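Local coordinates for protein ethylbenzene dehydrogenase alpha-subunit (Aromatoleum aromaticum, PDB 2IVF) that belongs to the molybdopterin oxidoreductase family and holds a molybdenum atom, two pterin guanine dinucleotides and an iron-sulfur cluster, at residues H659-P664 and P669-V674; I85-G90 and W481-D486. One frame throughout, in Å; residues are numbered along the deposited sequence.

In the fold
Starting from the N terminus, the chain first lays down the loop 85-90 beside the iron-sulfur cluster, between strands 76-80 and 94-99. It returns there some 390 residues later, when 481-486, which leads into helix 486-493, meets Trp87 and closes contact 2. Only afterwards does contact 1 form, a beta hairpin in which four residues separate 659-664 from 669-674, so the two follow in series, neither enclosing the other. In space they are neighbours, with centres about 10 Å apart: Thr663 packs on Ile85 and Gln89, and Pro664 on Tyr483. The turn side of the hairpin thereby touches both the cluster loop and the aromatic segment.

Contact 1. Residues H659-P664 and P669-V674; sequences HEMTTP and PFFTFV
Glu660 and Val674 face each other as a hydrogen-bonded antiparallel pair. Glu660 N donates a hydrogen bond to Val674 O at 2.9 Å, and Val674 N returns a bond to Glu660 O. One step on, Met661 and Phe673 form the non-hydrogen-bonded pair, and Thr662 N then reaches Thr672 O at 2.9 Å. The fourth rung is different: Thr672 N bonds to Thr662 OG1 at 2.8 Å, with an N-H...O angle of 139°. Thr662 chi1 (57°) sets that hydroxyl between backbone N and carbonyl carbon, turned to the partner strand, so a side chain serves where a carbonyl might have. Ser91 completes the polar network, its OG bonded to Thr662 OG1 and its O to Thr672 OG1.

The Glu660 carboxylate folds back, OE1 taking Met661 N through its anti lone pair and also Ser197 OG; OE2 receives Ile198 N. Thr662 O, by contrast, lies 3.3 Å from Phe671 CD2. Pro664 CD sits 3.5 Å from the centroid of the Phe671 ring, over its face, a CH-pi contact; Met661 brings CG to the ring's edge, 3.6 Å from CD2, and its sulfur stands oblique to the ring, a Met-aromatic contact.

Strand 659-661 lies at one edge of a three-strand antiparallel sheet within this chain, with 670-676 in the middle and 767-769 beyond it. Thr662 O is the one polar atom that the contact buries without a partner in the model; the hydroxyls and the carboxylate discussed here each have one, and the hydroxyl rung ties the hairpin's pairing to Ser91 of the iron-sulfur cluster pocket.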
# COMPACT_ATOMS: atom_id res chain seq x y z
N HIS A 659 9.59 -7.20 -20.90
CA HIS A 659 9.91 -5.78 -21.15
C HIS A 659 8.61 -4.98 -21.10
O HIS A 659 7.56 -5.43 -21.60
CB HIS A 659 10.53 -5.59 -22.50
CG HIS A 659 11.76 -6.39 -22.72
ND1 HIS A 659 11.71 -7.70 -23.17
CD2 HIS A 659 13.07 -6.08 -22.58
CE1 HIS A 659 12.95 -8.16 -23.28
NE2 HIS A 659 13.79 -7.20 -22.95
N GLU A 660 8.68 -3.81 -20.45
CA GLU A 660 7.54 -2.92 -20.36
C GLU A 660 7.98 -1.50 -20.08
O GLU A 660 9.16 -1.21 -19.92
CB GLU A 660 6.59 -3.40 -19.24
CG GLU A 660 5.38 -4.19 -19.70
CD GLU A 660 4.37 -3.31 -20.43
OE1 GLU A 660 4.60 -2.08 -20.50
OE2 GLU A 660 3.37 -3.85 -20.93
N MET A 661 6.99 -0.61 -20.05
CA MET A 661 7.24 0.75 -19.66
C MET A 661 6.09 1.14 -18.76
O MET A 661 4.96 0.74 -19.03
CB MET A 661 7.17 1.61 -20.88
CG MET A 661 7.59 2.99 -20.71
SD MET A 661 7.80 3.66 -22.39
CE MET A 661 6.16 3.51 -22.99
N THR A 662 6.36 1.92 -17.72
CA THR A 662 5.29 2.37 -16.84
C THR A 662 4.37 3.37 -17.57
O THR A 662 4.64 3.77 -18.69
CB THR A 662 5.86 2.98 -15.60
OG1 THR A 662 6.72 4.05 -15.98
CG2 THR A 662 6.65 1.94 -14.83
N THR A 663 3.23 3.67 -16.97
CA THR A 663 2.23 4.54 -17.59
C THR A 663 1.98 5.68 -16.65
O THR A 663 1.03 5.66 -15.87
CB THR A 663 0.91 3.80 -17.84
OG1 THR A 663 0.40 3.28 -16.59
CG2 THR A 663 1.14 2.64 -18.80
N PRO A 664 2.85 6.68 -16.69
CA PRO A 664 2.74 7.80 -15.73
C PRO A 664 1.64 8.82 -16.12
O PRO A 664 1.19 8.91 -17.29
CB PRO A 664 4.11 8.47 -15.87
CG PRO A 664 4.45 8.25 -17.28
CD PRO A 664 3.96 6.89 -17.61
N PRO A 669 5.76 12.53 -13.33
CA PRO A 669 5.69 12.67 -14.78
C PRO A 669 6.91 12.17 -15.57
O PRO A 669 7.54 12.91 -16.36
CB PRO A 669 5.49 14.17 -14.95
CG PRO A 669 6.28 14.76 -13.80
CD PRO A 669 6.24 13.78 -12.67
N PHE A 670 7.17 10.87 -15.44
CA PHE A 670 8.33 10.23 -16.06
C PHE A 670 7.95 8.81 -16.36
O PHE A 670 7.26 8.15 -15.54
CB PHE A 670 9.59 10.24 -15.15
CG PHE A 670 9.31 10.29 -13.68
CD1 PHE A 670 9.13 9.12 -12.94
CD2 PHE A 670 9.26 11.50 -13.01
CE1 PHE A 670 8.85 9.18 -11.58
CE2 PHE A 670 8.97 11.58 -11.66
CZ PHE A 670 8.80 10.41 -10.92
N PHE A 671 8.39 8.34 -17.54
CA PHE A 671 8.22 6.94 -17.92
C PHE A 671 9.41 6.15 -17.46
O PHE A 671 10.55 6.63 -17.53
CB PHE A 671 8.19 6.82 -19.44
CG PHE A 671 6.91 7.19 -20.05
CD1 PHE A 671 6.56 8.52 -20.24
CD2 PHE A 671 6.02 6.21 -20.43
CE1 PHE A 671 5.35 8.86 -20.83
CE2 PHE A 671 4.80 6.54 -21.02
CZ PHE A 671 4.48 7.87 -21.22
N THR A 672 9.18 4.92 -17.07
CA THR A 672 10.28 4.08 -16.50
C THR A 672 10.28 2.76 -17.21
O THR A 672 9.22 2.18 -17.54
CB THR A 672 10.12 3.94 -14.97
OG1 THR A 672 10.29 5.23 -14.36
CG2 THR A 672 11.13 2.97 -14.34
N PHE A 673 11.49 2.32 -17.51
CA PHE A 673 11.76 1.06 -18.19
C PHE A 673 11.71 -0.14 -17.26
O PHE A 673 12.20 -0.11 -16.13
CB PHE A 673 13.14 1.15 -18.83
CG PHE A 673 13.60 -0.10 -19.50
CD1 PHE A 673 12.88 -0.63 -20.55
CD2 PHE A 673 14.75 -0.72 -19.12
CE1 PHE A 673 13.32 -1.82 -21.22
CE2 PHE A 673 15.22 -1.87 -19.77
CZ PHE A 673 14.49 -2.42 -20.83
N VAL A 674 11.08 -1.21 -17.75
CA VAL A 674 11.04 -2.43 -17.01
C VAL A 674 11.69 -3.48 -17.89
O VAL A 674 11.18 -3.83 -18.94
CB VAL A 674 9.62 -2.85 -16.60
CG1 VAL A 674 9.67 -4.18 -15.81
CG2 VAL A 674 8.87 -1.77 -15.80

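Contact 2. Residues I85-G90 and W481-D486. With MGD (2-amino-5,6-dimercapto-7-methyl-3,7,8a,9-tetrahydro-8-oxa-1,3,9,10-tetraaza-anthracen-4-one guanosine dinucleotide), chain M; SF4 (iron/sulfur cluster), chain K.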
# COMPACT_ATOMS: atom_id res chain seq x y z
N ILE A 85 -1.43 -0.55 -11.56
CA ILE A 85 -1.79 0.85 -11.54
C ILE A 85 -1.95 1.38 -10.12
O ILE A 85 -3.04 1.51 -9.58
CB ILE A 85 -3.00 1.17 -12.46
CG1 ILE A 85 -2.68 0.79 -13.90
CG2 ILE A 85 -3.31 2.67 -12.38
CD1 ILE A 85 -1.34 1.45 -14.48
N CYS A 86 -0.81 1.68 -9.48
CA CYS A 86 -0.81 2.72 -8.49
C CYS A 86 -1.16 3.99 -9.22
O CYS A 86 -0.91 4.09 -10.42
CB CYS A 86 0.56 2.80 -7.80
SG CYS A 86 1.96 2.52 -8.96
N TRP A 87 -1.71 4.97 -8.51
CA TRP A 87 -2.13 6.22 -9.07
C TRP A 87 -1.97 7.33 -8.04
O TRP A 87 -2.38 7.19 -6.88
CB TRP A 87 -3.59 6.20 -9.56
CG TRP A 87 -3.79 7.30 -10.52
CD1 TRP A 87 -4.26 8.54 -10.26
CD2 TRP A 87 -3.40 7.30 -11.89
NE1 TRP A 87 -4.23 9.31 -11.39
CE2 TRP A 87 -3.72 8.57 -12.41
CE3 TRP A 87 -2.87 6.33 -12.75
CZ2 TRP A 87 -3.52 8.91 -13.76
CZ3 TRP A 87 -2.61 6.68 -14.07
CH2 TRP A 87 -2.99 7.96 -14.59
N PRO A 88 -1.39 8.46 -8.47
CA PRO A 88 -0.65 8.63 -9.72
C PRO A 88 0.35 7.50 -9.85
O PRO A 88 0.89 7.07 -8.84
CB PRO A 88 0.04 9.96 -9.52
CG PRO A 88 -0.90 10.73 -8.69
CD PRO A 88 -1.46 9.72 -7.70
N GLN A 89 0.54 6.98 -11.06
CA GLN A 89 1.43 5.81 -11.19
C GLN A 89 2.80 6.17 -10.68
O GLN A 89 3.33 7.19 -11.06
CB GLN A 89 1.47 5.33 -12.64
CG GLN A 89 1.42 3.82 -12.79
CD GLN A 89 2.77 3.18 -12.64
OE1 GLN A 89 3.79 3.83 -12.87
NE2 GLN A 89 2.79 1.89 -12.25
N GLY A 90 3.38 5.37 -9.78
CA GLY A 90 4.60 5.84 -9.13
C GLY A 90 5.76 5.94 -10.11
O GLY A 90 6.64 6.81 -9.96
N TRP A 481 -4.86 13.90 -13.53
CA TRP A 481 -5.58 13.10 -14.50
C TRP A 481 -5.23 13.51 -15.93
O TRP A 481 -5.99 13.27 -16.84
CB TRP A 481 -7.06 13.31 -14.21
CG TRP A 481 -7.96 12.21 -14.59
CD1 TRP A 481 -9.15 12.32 -15.23
CD2 TRP A 481 -7.77 10.82 -14.33
NE1 TRP A 481 -9.72 11.08 -15.40
CE2 TRP A 481 -8.88 10.15 -14.85
CE3 TRP A 481 -6.77 10.08 -13.71
CZ2 TRP A 481 -9.01 8.79 -14.78
CZ3 TRP A 481 -6.91 8.72 -13.63
CH2 TRP A 481 -8.02 8.09 -14.16
N ALA A 482 -4.12 14.21 -16.10
CA ALA A 482 -3.55 14.49 -17.41
C ALA A 482 -2.48 13.43 -17.66
O ALA A 482 -1.60 13.22 -16.84
CB ALA A 482 -2.95 15.87 -17.44
N TYR A 483 -2.55 12.74 -18.79
CA TYR A 483 -1.49 11.79 -19.12
C TYR A 483 -1.49 11.47 -20.60
O TYR A 483 -2.50 11.68 -21.26
CB TYR A 483 -1.68 10.50 -18.33
CG TYR A 483 -3.08 9.90 -18.33
CD1 TYR A 483 -3.51 9.02 -19.33
CD2 TYR A 483 -3.97 10.18 -17.28
CE1 TYR A 483 -4.82 8.46 -19.30
CE2 TYR A 483 -5.25 9.63 -17.23
CZ TYR A 483 -5.68 8.79 -18.24
OH TYR A 483 -6.96 8.29 -18.09
N SER A 484 -0.37 10.97 -21.10
CA SER A 484 -0.30 10.50 -22.46
C SER A 484 -0.51 9.03 -22.43
O SER A 484 0.26 8.32 -21.79
CB SER A 484 1.08 10.71 -23.04
OG SER A 484 1.07 10.26 -24.39
N ASP A 485 -1.49 8.56 -23.16
CA ASP A 485 -1.67 7.15 -23.34
C ASP A 485 -1.46 6.79 -24.81
O ASP A 485 -1.85 5.73 -25.25
CB ASP A 485 -3.04 6.73 -22.81
CG ASP A 485 -4.19 7.33 -23.60
OD1 ASP A 485 -3.95 8.13 -24.54
OD2 ASP A 485 -5.34 6.98 -23.25
N ASP A 486 -0.76 7.66 -25.55
CA ASP A 486 -0.52 7.46 -26.98
C ASP A 486 0.13 6.10 -27.25
O ASP A 486 -0.22 5.40 -28.23
CB ASP A 486 0.36 8.59 -27.54
CG ASP A 486 -0.33 9.95 -27.49
OD1 ASP A 486 -0.97 10.23 -26.47
OD2 ASP A 486 -0.23 10.73 -28.45
PB MGD M . -9.45 6.55 -2.09
O1B MGD M . -8.46 5.53 -1.66
O2B MGD M . -10.78 6.01 -2.49
O3B MGD M . -8.99 7.50 -3.26
O3A MGD M . -6.81 6.61 -4.24
PA MGD M . -7.51 7.96 -3.76
O1A MGD M . -6.67 8.48 -2.67
O2A MGD M . -7.77 8.83 -4.89
O5' MGD M . -9.68 7.62 -0.92
C5' MGD M . -10.01 7.15 0.40
C4' MGD M . -10.48 8.32 1.26
O4' MGD M . -11.74 8.78 0.79
C3' MGD M . -10.81 7.66 2.58
O3' MGD M . -9.65 7.76 3.40
C2' MGD M . -11.97 8.52 3.11
O2' MGD M . -11.55 9.24 4.28
C1' MGD M . -12.28 9.47 1.94
N9 MGD M . -13.75 9.59 1.79
C8 MGD M . -14.66 8.62 1.64
N7 MGD M . -15.89 9.14 1.49
C5 MGD M . -15.73 10.49 1.54
C6 MGD M . -16.57 11.60 1.48
O6 MGD M . -17.80 11.55 1.37
N1 MGD M . -15.97 12.86 1.57
C2 MGD M . -14.60 13.09 1.73
N2 MGD M . -14.12 14.38 1.82
N3 MGD M . -13.81 12.01 1.76
C4 MGD M . -14.35 10.75 1.69
C10 MGD M . -7.36 5.84 -5.25
C11 MGD M . -6.26 5.50 -6.23
O11 MGD M . -5.27 4.85 -5.54
C12 MGD M . -6.73 4.70 -7.46
S12 MGD M . -8.31 4.95 -8.19
C13 MGD M . -5.89 3.77 -8.02
S13 MGD M . -6.40 2.89 -9.42
C14 MGD M . -4.55 3.49 -7.41
N15 MGD M . -4.70 2.25 -6.60
C16 MGD M . -3.90 2.02 -5.47
C17 MGD M . -3.91 0.83 -4.78
O17 MGD M . -4.66 -0.12 -5.11
N18 MGD M . -3.06 0.71 -3.65
C19 MGD M . -2.24 1.71 -3.24
N19 MGD M . -1.47 1.49 -2.15
N20 MGD M . -2.28 2.87 -3.92
C21 MGD M . -3.05 3.02 -5.01
N22 MGD M . -3.07 4.23 -5.70
C23 MGD M . -4.20 4.67 -6.47
FE1 SF4 K . 4.96 1.10 -5.47
FE2 SF4 K . 6.28 2.73 -7.20
FE3 SF4 K . 5.99 0.15 -7.80
FE4 SF4 K . 3.80 1.81 -7.84
S1 SF4 K . 5.56 1.87 -9.27
S2 SF4 K . 3.96 -0.34 -6.90
S3 SF4 K . 4.37 3.23 -6.13
S4 SF4 K . 7.21 0.99 -6.03
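Trp87 meets Trp481 and Tyr483 with two different parts of its indole, and its side chain can be followed outward from the cofactor. CB lies against the pterin part of MGD, 3.5 Å from MGD C23, the same atom that Trp87 O approaches to 3.1 Å. CG stands anti to the backbone N (chi1 -160°), which carries the indole away from MGD toward 481-486. NE1 comes next: its hydrogen bond goes to Ala480 O, just ahead of 481-486, while CE3 and CZ3 of Trp481 lie 3.5 Å off. CE2 and CZ2 receive Trp481 CZ3 from one face, both at 3.4 Å; on the opposite face lies Gln89 N, offset toward the rim. CH2, the far corner, approaches Tyr483 CD2 at 3.6 Å.

Together the three rings make an aromatic cluster built from two offset edge-to-face pairs, each with planes at 79°, in which Trp87 plays both parts: it offers its face to the edge of Trp481 and its own edge to the face of Tyr483. The loop carrying it is the cysteine-bearing turn of the iron-sulfur site in this molybdopterin oxidoreductase. Cys86 SG binds an iron of the cluster, FE4 of SF4, at 2.3 Å, and Gly90 N points a nearly straight hydrogen bond (175°) at that same sulfur, which would probably draw some electron density from the thiolate. Between them the chain turns through a cis peptide before Pro88. Gln89, bent at chi2, is held by NE2 to the carbonyls of His82 and Asn84 and by OE1 to Ser91 OG. Within 481-486, the Trp481 ring stacks on His236, and Ser484 OG donates to Asp486 OD1 from above the carboxylate plane.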